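Local coordinates for protein 6-phosphogluconate dehydrogenase, NAD-binding (Geobacter metallireducens, PDB 3PEF) that binds NADP+ and probably reduces succinic semialdehyde to gamma-hydroxybutyrate, as a member of the beta-hydroxyacid dehydrogenase family, at residues Y91-T96 / Q103-A108; G150-K153 / K157-H160; F4-L9 / K18-A23; E83-G88 / V107-K112. The protein carries 2 engineered substitutions. One frame throughout, in Å; residues are numbered along the deposited sequence.

Interaction 1: residues Y91-T96 / Q103-A108; sequences YVDMST and QRIGVA. With NAP (NADP nicotinamide-adenine-dinucleotide phosphate), chain I.
Asp93 OD1 is gripped by two donors, while the other oxygen of the same carboxylate faces Ile105. Asp93 OD1 receives Ser95 OG at 2.6 Å on its syn lone pair, the side of OD2. The amide Ser95 N adds a second bond to OD1 at 3.0 Å, arriving from above the carboxylate plane, 40° out of it; this closes an Asx turn just where the strand ends. Two donors on one oxygen hold the group against rotation and would help a buried carboxylate keep its charge. Serine suits the place because its hydroxyl also bonds to the amide of Leu65, a residue that binds NADP+.

No hydrogen bond crosses between the two segments; Ile105 supplies the touching surface from the helix, against a carboxylate oxygen and a ring edge. Its CD1 lies 3.9 Å from Asp93 OD2, the two side chains crossing at about a right angle. Ile105 CG2, set anti to the backbone N, meets the edge of the Tyr91 ring near its plane, 4.3 Å from Tyr91 CE1. A beta-branched residue can thus touch both alternate strand residues from one position, and Phe116 and Cys75 help to enclose it.

Beyond the turn, Thr96 N donates to O3D of the nicotinamide ribose of NADP at 3.1 Å (N-H...O angle 156°), a bond that asks nothing of the side chain. A parallel strand whose end turns toward the dinucleotide, with the following helix packed back on it, is characteristic of the beta-alpha-beta crossover of a Rossmann fold, here formed by 90-93, 99-111 and 115-122.

Interaction 2: residues G150-K153 / K157-H160; sequences GFEK and KIIH
Ile158 sets its CD1 methyl against Phe151 O, Phe151 CB and Glu152 CG. The closest of these approaches is Ile158 CD1 to Phe151 O, 3.7 Å. Glu152 CG follows at 3.8 Å from Ile158 CD1, and Phe151 CB lies 3.9 Å from the same methyl. The other branch, Ile158 CG2, approaches the Phe151 ring obliquely, 4.1 Å from Phe151 CD1. With CG1 beside its own backbone N (chi1 -57°), Ile158 points the longer branch at the helix and leaves CG2 for the aromatic ring. Glu152 lends only its aliphatic part, crossing Ile158 at about a right angle, which suits an acidic residue at the exposed border of the contact.

In the next shell, Tyr144 and Met148 of the same helix also lie against Ile158. The Phe151 ring leads away from the strand and packs on Ile135, Leu117 and Ala119, a large flat group well fitted to span two neighbouring strands. His160 meets Tyr144 edge-to-face, and its NE2 bonds to Gly139 O.

Strand 133-139, helix 141-154 and the parallel strand 157-160 form a beta-alpha-beta unit at one border of the chain's sheet. The helix packs on Ile158, whereas Lys157 and Ile159 pack on Ala208 and Val205 of a second subunit.

Interaction 3: residues F4-L9 / K18-A23; sequences FGFIGL and KNLVKA. With NAP (NADP nicotinamide-adenine-dinucleotide phosphate), chain I.
Leu20 plants both its methyls against the two phenylalanines that strand 3-7 turns toward the helix, and this is where the contact is close-packed. Its CD1 lies 4.0 Å from Phe6 CD1, at the edge of that ring and near its plane. Leu20 CD2 meets the Phe4 ring obliquely, 4.1 Å from Phe4 CD2. The leucine crosses each phenylalanine at about a right angle. The two rings leave the strand differently, Phe6 with CG anti to its backbone N (chi1 -152°) and Phe4 with CG beside its own (chi1 -65°). A forked leucine is well matched to two rings spaced along one face of a strand, and Phe62, Val27 and Met154 extend the same buried layer.

The helix's other side is far looser. Lys22 and Ala23 are exposed at its end, and Lys18 turns to a salt bridge with Glu39.

Past the strand the chain becomes the cofactor loop. Gly8 has a positive phi, and at its backbone angles a CB would press on the carbonyl of Ile7. Leu9 N comes within 3.4 Å of O3B of the adenine-side ribose of NADP and bonds to OD1 of Asn31, whose ND2 is itself hydrogen-bonded to NADP. Strand 3-7, this glycine turn and helix 11-22 open the first beta-alpha-beta unit of the Rossmann fold, completed by strand 26-30, with Gly8 probably the first glycine of the GxGxxG fingerprint.

Interaction 4: residues E83-G88 / V107-K112; sequences EGIGEG and VAVVAK
Apolar contacts come first: Ile85 divides its branches between two residues near the end of helix 99-111. Its CG2 lies 3.8 Å from Lys112 CB, and its CD1 is 4.3 Å from Val109 CG1. The longer branch, CG1 with CD1, is anti to the backbone N (chi1 -161°), which carries the tip inward to the valine while CG2 stays by the lysine. Lys112 offers its CB and then leads its ammonium away from the contact, as fits a long side chain at an exposed border. Leu82 adds to the packing on both Val109 and Lys112.

The polar contacts gather on one backbone oxygen. Gly86 CA approaches Lys112 O at 3.5 Å, a CA-H...O contact with 131° at the hydrogen; the absence of a side chain at Gly86 lets its CA come this near. A water donates to Lys112 O at 3.0 Å and accepts from Glu87 N at 3.2 Å, tying the two backbones together.

Charged groups work within the loop, where Arg89 bonds to both Glu87 OE1 and Gly84 O. The chemistry therefore implies a join packed with hydrocarbon on its inner side and held, in place of a direct hydrogen bond between the segments, by a shared water and a loop CA-H, both meeting the carbonyl at the helix's C-terminal end.

Overall arrangement
All four interactions belong to the nucleotide-binding domain. Interaction 3 comes first along the chain and interaction 2 last, while interactions 1 and 4 share Val107 and Ala108 on helix 99-111, their centres 11 Å apart. Interactions 1, 2 and 3 each set a helix on the same mixed sheet, and both 1 and 3 reach NADP from the ends of parallel strands. Phe151 of interaction 2 packs on Val92 and Met94 of interaction 1, and Gly150 and Lys153 touch segments 4-9 and 18-23. Interaction 4 lies farther out, about 13 Å from interaction 2 at the nearest atoms. Helices thus pack on both faces of one sheet, and the strand ends of interactions 1 and 3 carry the cofactor.

Interaction 1: residues Y91-T96 / Q103-A108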
# COMPACT_ATOMS: atom_id res chain seq x y z
N TYR A 91 -2.62 -12.00 38.81
CA TYR A 91 -2.27 -10.82 38.03
C TYR A 91 -3.06 -10.86 36.74
O TYR A 91 -2.98 -11.83 35.98
CB TYR A 91 -0.77 -10.81 37.73
CG TYR A 91 -0.26 -9.54 37.07
CD1 TYR A 91 0.42 -9.58 35.85
CD2 TYR A 91 -0.46 -8.29 37.67
CE1 TYR A 91 0.92 -8.40 35.25
CE2 TYR A 91 0.03 -7.12 37.09
CZ TYR A 91 0.72 -7.18 35.88
OH TYR A 91 1.18 -6.01 35.32
N VAL A 92 -3.85 -9.83 36.50
CA VAL A 92 -4.69 -9.77 35.30
C VAL A 92 -4.23 -8.61 34.42
O VAL A 92 -4.56 -7.45 34.68
CB VAL A 92 -6.18 -9.56 35.66
CG1 VAL A 92 -7.03 -9.50 34.40
CG2 VAL A 92 -6.68 -10.66 36.61
N ASP A 93 -3.44 -8.90 33.40
CA ASP A 93 -2.94 -7.83 32.53
C ASP A 93 -3.93 -7.52 31.42
O ASP A 93 -4.23 -8.37 30.57
CB ASP A 93 -1.55 -8.17 31.94
CG ASP A 93 -0.81 -6.91 31.43
OD1 ASP A 93 -1.44 -5.84 31.28
OD2 ASP A 93 0.41 -6.99 31.19
N MET A 94 -4.44 -6.29 31.45
CA MET A 94 -5.47 -5.85 30.50
C MET A 94 -4.90 -4.94 29.41
O MET A 94 -5.64 -4.41 28.55
CB MET A 94 -6.64 -5.20 31.24
CG MET A 94 -7.15 -6.07 32.39
SD MET A 94 -8.55 -5.38 33.30
CE MET A 94 -9.90 -5.50 32.09
N SER A 95 -3.58 -4.79 29.41
CA SER A 95 -2.89 -4.03 28.38
C SER A 95 -3.03 -4.66 26.99
O SER A 95 -3.07 -5.88 26.87
CB SER A 95 -1.40 -3.95 28.71
OG SER A 95 -1.20 -3.58 30.06
N THR A 96 -3.07 -3.83 25.96
CA THR A 96 -3.00 -4.36 24.59
C THR A 96 -1.56 -4.63 24.22
O THR A 96 -0.72 -3.71 24.12
CB THR A 96 -3.61 -3.41 23.57
OG1 THR A 96 -4.95 -3.12 23.97
CG2 THR A 96 -3.61 -4.07 22.18
N GLN A 103 2.09 -14.18 27.05
CA GLN A 103 2.45 -15.55 27.43
C GLN A 103 3.72 -15.58 28.29
O GLN A 103 3.80 -16.31 29.28
CB GLN A 103 2.61 -16.42 26.18
CG GLN A 103 1.30 -16.68 25.44
CD GLN A 103 1.52 -17.30 24.07
OE1 GLN A 103 2.59 -17.17 23.47
NE2 GLN A 103 0.51 -17.99 23.57
N ARG A 104 4.70 -14.77 27.89
CA ARG A 104 5.96 -14.59 28.59
C ARG A 104 5.71 -14.18 30.05
O ARG A 104 6.24 -14.76 31.00
CB ARG A 104 6.73 -13.48 27.87
CG ARG A 104 8.20 -13.31 28.18
CD ARG A 104 8.81 -12.26 27.22
NE ARG A 104 8.81 -12.75 25.84
CZ ARG A 104 8.40 -12.07 24.77
NH1 ARG A 104 7.93 -10.83 24.89
NH2 ARG A 104 8.45 -12.63 23.57
N ILE A 105 4.89 -13.15 30.20
CA ILE A 105 4.55 -12.66 31.52
C ILE A 105 3.84 -13.74 32.34
O ILE A 105 4.21 -14.00 33.50
CB ILE A 105 3.65 -11.41 31.42
CG1 ILE A 105 4.48 -10.21 30.95
CG2 ILE A 105 3.01 -11.13 32.75
CD1 ILE A 105 3.64 -9.06 30.39
N GLY A 106 2.83 -14.35 31.75
CA GLY A 106 2.07 -15.38 32.45
C GLY A 106 2.94 -16.53 32.93
O GLY A 106 2.75 -17.03 34.03
N VAL A 107 3.89 -16.96 32.10
CA VAL A 107 4.80 -18.04 32.48
C VAL A 107 5.69 -17.64 33.65
O VAL A 107 5.91 -18.44 34.57
CB VAL A 107 5.67 -18.51 31.30
CG1 VAL A 107 6.79 -19.44 31.81
CG2 VAL A 107 4.81 -19.21 30.24
N ALA A 108 6.21 -16.41 33.61
CA ALA A 108 7.07 -15.94 34.69
C ALA A 108 6.24 -15.81 35.97
O ALA A 108 6.69 -16.21 37.05
CB ALA A 108 7.79 -14.63 34.33
PA NAP I . -2.47 6.12 28.35
O1A NAP I . -1.38 6.72 27.54
O2A NAP I . -3.44 7.09 28.89
O5B NAP I . -1.85 5.26 29.55
C5B NAP I . -0.68 4.52 29.37
C4B NAP I . -0.30 3.97 30.73
O4B NAP I . 0.86 3.17 30.58
C3B NAP I . 0.06 5.09 31.70
O3B NAP I . -0.38 4.66 32.97
C2B NAP I . 1.57 5.08 31.67
O2B NAP I . 2.20 5.57 32.83
C1B NAP I . 1.82 3.59 31.53
N9A NAP I . 3.19 3.32 31.08
C8A NAP I . 3.72 3.58 29.84
N7A NAP I . 5.02 3.19 29.84
C5A NAP I . 5.32 2.71 31.06
C6A NAP I . 6.49 2.18 31.58
N6A NAP I . 7.57 2.10 30.82
N1A NAP I . 6.51 1.75 32.88
C2A NAP I . 5.38 1.84 33.66
N3A NAP I . 4.21 2.36 33.14
C4A NAP I . 4.18 2.78 31.86
O3 NAP I . -3.21 5.09 27.40
PN NAP I . -4.51 4.21 27.65
O1N NAP I . -5.48 4.46 26.58
O2N NAP I . -4.95 4.30 29.05
O5D NAP I . -3.74 2.82 27.36
C5D NAP I . -3.70 1.73 28.25
C4D NAP I . -3.86 0.47 27.40
O4D NAP I . -5.19 0.28 26.98
C3D NAP I . -3.07 0.55 26.11
O3D NAP I . -2.56 -0.75 25.91
C2D NAP I . -4.10 0.91 25.06
O2D NAP I . -3.71 0.43 23.80
C1D NAP I . -5.29 0.14 25.58
N1N NAP I . -6.64 0.59 25.18
C2N NAP I . -6.93 1.91 25.04
C3N NAP I . -8.22 2.32 24.71
C7N NAP I . -8.54 3.78 24.61
O7N NAP I . -9.66 4.12 23.86
N7N NAP I . -7.80 4.74 25.18
C4N NAP I . -9.23 1.38 24.53
C5N NAP I . -8.93 0.03 24.70
C6N NAP I . -7.64 -0.36 25.04
P2B NAP I . 2.42 7.17 33.06
O1X NAP I . 3.55 7.27 34.08
O2X NAP I . 2.81 7.79 31.76
O3X NAP I . 1.15 7.79 33.55

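Interaction 2: residues G150-K153 / K157-H160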
# COMPACT_ATOMS: atom_id res chain seq x y z
N GLY A 150 -14.96 -7.95 39.76
CA GLY A 150 -14.30 -6.74 39.30
C GLY A 150 -14.61 -6.47 37.84
O GLY A 150 -14.98 -5.36 37.47
N PHE A 151 -14.44 -7.49 37.00
CA PHE A 151 -14.75 -7.36 35.57
C PHE A 151 -16.15 -6.80 35.41
O PHE A 151 -16.42 -6.03 34.50
CB PHE A 151 -14.67 -8.70 34.83
CG PHE A 151 -13.27 -9.21 34.57
CD1 PHE A 151 -13.02 -10.57 34.55
CD2 PHE A 151 -12.22 -8.33 34.34
CE1 PHE A 151 -11.75 -11.07 34.30
CE2 PHE A 151 -10.92 -8.83 34.09
CZ PHE A 151 -10.70 -10.20 34.07
N GLU A 152 -17.06 -7.20 36.29
CA GLU A 152 -18.46 -6.81 36.15
C GLU A 152 -18.73 -5.35 36.46
O GLU A 152 -19.74 -4.79 36.04
CB GLU A 152 -19.36 -7.72 36.98
CG GLU A 152 -19.61 -9.06 36.30
CD GLU A 152 -20.55 -9.94 37.08
OE1 GLU A 152 -20.72 -9.71 38.30
OE2 GLU A 152 -21.11 -10.88 36.47
N LYS A 153 -17.82 -4.73 37.20
CA LYS A 153 -17.96 -3.31 37.46
C LYS A 153 -17.25 -2.50 36.37
O LYS A 153 -17.44 -1.29 36.27
CB LYS A 153 -17.41 -2.95 38.84
CG LYS A 153 -18.18 -3.60 39.99
CD LYS A 153 -19.64 -3.19 39.95
CE LYS A 153 -20.59 -4.39 39.94
NZ LYS A 153 -21.75 -4.18 39.01
N LYS A 157 -19.86 -6.89 28.70
CA LYS A 157 -19.75 -8.20 28.10
C LYS A 157 -18.38 -8.73 28.50
O LYS A 157 -17.35 -8.05 28.30
CB LYS A 157 -19.84 -8.11 26.58
CG LYS A 157 -19.94 -9.47 25.86
CD LYS A 157 -19.55 -9.35 24.37
CE LYS A 157 -20.42 -10.21 23.45
NZ LYS A 157 -20.39 -11.65 23.78
N ILE A 158 -18.36 -9.94 29.05
CA ILE A 158 -17.12 -10.53 29.53
C ILE A 158 -17.03 -11.96 29.02
O ILE A 158 -17.92 -12.77 29.27
CB ILE A 158 -17.08 -10.51 31.07
CG1 ILE A 158 -17.23 -9.08 31.59
CG2 ILE A 158 -15.78 -11.12 31.57
CD1 ILE A 158 -18.03 -8.95 32.87
N ILE A 159 -15.96 -12.28 28.28
CA ILE A 159 -15.85 -13.61 27.69
C ILE A 159 -14.49 -14.22 27.95
O ILE A 159 -13.53 -13.51 28.28
CB ILE A 159 -16.08 -13.58 26.17
CG1 ILE A 159 -14.99 -12.77 25.48
CG2 ILE A 159 -17.45 -12.99 25.85
CD1 ILE A 159 -14.95 -12.97 23.98
N HIS A 160 -14.40 -15.53 27.79
CA HIS A 160 -13.14 -16.23 28.00
C HIS A 160 -12.79 -17.00 26.73
O HIS A 160 -13.60 -17.76 26.23
CB HIS A 160 -13.26 -17.18 29.20
CG HIS A 160 -11.98 -17.83 29.60
ND1 HIS A 160 -11.48 -18.95 28.97
CD2 HIS A 160 -11.09 -17.52 30.57
CE1 HIS A 160 -10.35 -19.31 29.54
NE2 HIS A 160 -10.08 -18.45 30.51

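Interaction 3: residues F4-L9 / K18-A23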
# COMPACT_ATOMS: atom_id res chain seq x y z
N PHE A 4 -8.95 -5.19 45.52
CA PHE A 4 -8.26 -5.28 44.23
C PHE A 4 -7.03 -4.38 44.14
O PHE A 4 -7.03 -3.27 44.68
CB PHE A 4 -9.19 -4.88 43.07
CG PHE A 4 -10.36 -5.79 42.86
CD1 PHE A 4 -10.17 -7.11 42.47
CD2 PHE A 4 -11.66 -5.32 43.02
CE1 PHE A 4 -11.26 -7.96 42.25
CE2 PHE A 4 -12.76 -6.17 42.81
CZ PHE A 4 -12.55 -7.48 42.43
N GLY A 5 -6.00 -4.85 43.44
CA GLY A 5 -4.88 -4.00 43.06
C GLY A 5 -5.12 -3.39 41.68
O GLY A 5 -5.79 -3.99 40.84
N PHE A 6 -4.58 -2.20 41.43
CA PHE A 6 -4.64 -1.64 40.08
C PHE A 6 -3.36 -0.90 39.71
O PHE A 6 -2.90 -0.01 40.42
CB PHE A 6 -5.89 -0.77 39.86
CG PHE A 6 -6.37 -0.74 38.42
CD1 PHE A 6 -7.59 -1.31 38.06
CD2 PHE A 6 -5.59 -0.15 37.42
CE1 PHE A 6 -8.04 -1.29 36.75
CE2 PHE A 6 -6.02 -0.14 36.10
CZ PHE A 6 -7.25 -0.70 35.75
N ILE A 7 -2.82 -1.29 38.57
CA ILE A 7 -1.54 -0.80 38.09
C ILE A 7 -1.73 -0.16 36.73
O ILE A 7 -2.20 -0.80 35.79
CB ILE A 7 -0.56 -1.97 37.95
CG1 ILE A 7 -0.05 -2.37 39.35
CG2 ILE A 7 0.58 -1.62 37.01
CD1 ILE A 7 0.77 -3.63 39.38
N GLY A 8 -1.37 1.11 36.61
CA GLY A 8 -1.51 1.80 35.34
C GLY A 8 -2.74 2.68 35.37
O GLY A 8 -3.87 2.20 35.24
N LEU A 9 -2.54 3.97 35.56
CA LEU A 9 -3.68 4.86 35.75
C LEU A 9 -3.75 5.88 34.62
O LEU A 9 -3.92 7.08 34.85
CB LEU A 9 -3.60 5.55 37.11
CG LEU A 9 -3.48 4.60 38.31
CD1 LEU A 9 -3.30 5.38 39.62
CD2 LEU A 9 -4.71 3.68 38.39
N LYS A 18 -11.57 3.75 39.10
CA LYS A 18 -12.59 4.58 39.73
C LYS A 18 -13.88 3.81 39.87
O LYS A 18 -14.60 3.96 40.86
CB LYS A 18 -12.88 5.81 38.87
CG LYS A 18 -12.88 7.13 39.61
CD LYS A 18 -11.75 8.02 39.10
CE LYS A 18 -12.26 9.06 38.11
NZ LYS A 18 -11.15 9.81 37.45
N ASN A 19 -14.20 3.03 38.84
CA ASN A 19 -15.39 2.16 38.86
C ASN A 19 -15.30 1.11 39.97
O ASN A 19 -16.28 0.84 40.66
CB ASN A 19 -15.65 1.55 37.47
CG ASN A 19 -16.31 2.55 36.52
OD1 ASN A 19 -16.92 3.52 36.97
ND2 ASN A 19 -16.21 2.31 35.21
N LEU A 20 -14.12 0.53 40.17
CA LEU A 20 -13.94 -0.39 41.29
C LEU A 20 -14.11 0.37 42.61
O LEU A 20 -14.79 -0.10 43.51
CB LEU A 20 -12.57 -1.08 41.23
CG LEU A 20 -12.28 -1.99 40.02
CD1 LEU A 20 -10.85 -2.54 40.07
CD2 LEU A 20 -13.28 -3.13 39.93
N VAL A 21 -13.49 1.54 42.72
CA VAL A 21 -13.66 2.35 43.92
C VAL A 21 -15.13 2.79 44.13
O VAL A 21 -15.66 2.69 45.24
CB VAL A 21 -12.71 3.56 43.95
CG1 VAL A 21 -13.00 4.43 45.18
CG2 VAL A 21 -11.25 3.09 43.95
N LYS A 22 -15.79 3.26 43.07
CA LYS A 22 -17.20 3.64 43.20
C LYS A 22 -18.07 2.46 43.63
O LYS A 22 -19.10 2.65 44.27
CB LYS A 22 -17.74 4.23 41.89
CG LYS A 22 -18.01 5.74 41.94
CD LYS A 22 -16.75 6.55 42.20
CE LYS A 22 -16.29 7.30 40.94
NZ LYS A 22 -17.21 8.41 40.56
N ALA A 23 -17.67 1.25 43.26
CA ALA A 23 -18.44 0.04 43.56
C ALA A 23 -18.21 -0.44 44.97
O ALA A 23 -18.75 -1.47 45.38
CB ALA A 23 -18.08 -1.07 42.58
PA NAP I . -2.47 6.12 28.35
O1A NAP I . -1.38 6.72 27.54
O2A NAP I . -3.44 7.09 28.89
O5B NAP I . -1.85 5.26 29.55
C5B NAP I . -0.68 4.52 29.37
C4B NAP I . -0.30 3.97 30.73
O4B NAP I . 0.86 3.17 30.58
C3B NAP I . 0.06 5.09 31.70
O3B NAP I . -0.38 4.66 32.97
C2B NAP I . 1.57 5.08 31.67
O2B NAP I . 2.20 5.57 32.83
C1B NAP I . 1.82 3.59 31.53
N9A NAP I . 3.19 3.32 31.08
C8A NAP I . 3.72 3.58 29.84
N7A NAP I . 5.02 3.19 29.84
C5A NAP I . 5.32 2.71 31.06
C6A NAP I . 6.49 2.18 31.58
N6A NAP I . 7.57 2.10 30.82
N1A NAP I . 6.51 1.75 32.88
C2A NAP I . 5.38 1.84 33.66
N3A NAP I . 4.21 2.36 33.14
C4A NAP I . 4.18 2.78 31.86
O3 NAP I . -3.21 5.09 27.40
PN NAP I . -4.51 4.21 27.65
O1N NAP I . -5.48 4.46 26.58
O2N NAP I . -4.95 4.30 29.05
O5D NAP I . -3.74 2.82 27.36
C5D NAP I . -3.70 1.73 28.25
C4D NAP I . -3.86 0.47 27.40
O4D NAP I . -5.19 0.28 26.98
C3D NAP I . -3.07 0.55 26.11
O3D NAP I . -2.56 -0.75 25.91
C2D NAP I . -4.10 0.91 25.06
O2D NAP I . -3.71 0.43 23.80
C1D NAP I . -5.29 0.14 25.58
N1N NAP I . -6.64 0.59 25.18
C2N NAP I . -6.93 1.91 25.04
C3N NAP I . -8.22 2.32 24.71
C7N NAP I . -8.54 3.78 24.61
O7N NAP I . -9.66 4.12 23.86
N7N NAP I . -7.80 4.74 25.18
C4N NAP I . -9.23 1.38 24.53
C5N NAP I . -8.93 0.03 24.70
C6N NAP I . -7.64 -0.36 25.04
P2B NAP I . 2.42 7.17 33.06
O1X NAP I . 3.55 7.27 34.08
O2X NAP I . 2.81 7.79 31.76
O3X NAP I . 1.15 7.79 33.55

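Interaction 4: residues E83-G88 / V107-K112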
# COMPACT_ATOMS: atom_id res chain seq x y z
N GLU A 83 8.66 -9.57 41.61
CA GLU A 83 9.25 -9.48 42.94
C GLU A 83 8.21 -9.66 44.06
O GLU A 83 8.56 -9.97 45.20
CB GLU A 83 9.96 -8.14 43.12
CG GLU A 83 11.25 -7.99 42.32
CD GLU A 83 12.08 -6.77 42.75
OE1 GLU A 83 11.75 -6.16 43.79
OE2 GLU A 83 13.05 -6.43 42.04
N GLY A 84 6.94 -9.48 43.74
CA GLY A 84 5.91 -9.42 44.76
C GLY A 84 4.83 -10.49 44.71
O GLY A 84 4.16 -10.73 45.71
N ILE A 85 4.64 -11.11 43.55
CA ILE A 85 3.55 -12.07 43.41
C ILE A 85 3.93 -13.44 43.99
O ILE A 85 5.11 -13.78 44.10
CB ILE A 85 3.10 -12.22 41.93
CG1 ILE A 85 1.70 -12.84 41.85
CG2 ILE A 85 4.13 -13.01 41.12
CD1 ILE A 85 0.70 -12.04 41.01
N GLY A 86 2.92 -14.23 44.36
CA GLY A 86 3.14 -15.55 44.90
C GLY A 86 1.94 -16.07 45.68
O GLY A 86 0.92 -15.37 45.82
N GLU A 87 2.05 -17.30 46.17
CA GLU A 87 1.00 -17.89 47.00
C GLU A 87 -0.38 -17.80 46.36
O GLU A 87 -1.39 -17.62 47.04
CB GLU A 87 0.98 -17.21 48.37
CG GLU A 87 2.35 -17.07 49.03
CD GLU A 87 2.28 -16.27 50.32
OE1 GLU A 87 2.75 -15.11 50.33
OE2 GLU A 87 1.75 -16.81 51.32
N GLY A 88 -0.41 -17.90 45.03
CA GLY A 88 -1.67 -17.94 44.30
C GLY A 88 -2.34 -16.61 44.02
O GLY A 88 -3.40 -16.57 43.38
N VAL A 107 3.89 -16.96 32.10
CA VAL A 107 4.80 -18.04 32.48
C VAL A 107 5.69 -17.64 33.65
O VAL A 107 5.91 -18.44 34.57
CB VAL A 107 5.67 -18.51 31.30
CG1 VAL A 107 6.79 -19.44 31.81
CG2 VAL A 107 4.81 -19.21 30.24
N ALA A 108 6.21 -16.41 33.61
CA ALA A 108 7.07 -15.94 34.69
C ALA A 108 6.24 -15.81 35.97
O ALA A 108 6.69 -16.21 37.05
CB ALA A 108 7.79 -14.63 34.33
N VAL A 109 5.01 -15.31 35.84
CA VAL A 109 4.13 -15.19 37.00
C VAL A 109 3.83 -16.56 37.63
O VAL A 109 3.86 -16.73 38.84
CB VAL A 109 2.81 -14.50 36.64
CG1 VAL A 109 1.82 -14.65 37.79
CG2 VAL A 109 3.04 -13.02 36.34
N VAL A 110 3.54 -17.54 36.79
CA VAL A 110 3.24 -18.87 37.30
C VAL A 110 4.45 -19.51 37.97
O VAL A 110 4.32 -20.28 38.93
CB VAL A 110 2.72 -19.79 36.18
CG1 VAL A 110 2.73 -21.24 36.64
CG2 VAL A 110 1.32 -19.34 35.76
N ALA A 111 5.64 -19.16 37.49
CA ALA A 111 6.86 -19.71 38.07
C ALA A 111 7.07 -19.17 39.48
O ALA A 111 7.66 -19.85 40.32
CB ALA A 111 8.07 -19.40 37.18
N LYS A 112 6.59 -17.95 39.74
CA LYS A 112 6.68 -17.36 41.08
C LYS A 112 5.58 -17.85 42.00
O LYS A 112 5.50 -17.43 43.15
CB LYS A 112 6.64 -15.83 41.03
CG LYS A 112 7.87 -15.19 40.43
CD LYS A 112 9.12 -15.45 41.26
CE LYS A 112 10.35 -14.86 40.57
NZ LYS A 112 11.59 -15.13 41.35
O HOH W 1 4.83 -18.80 45.76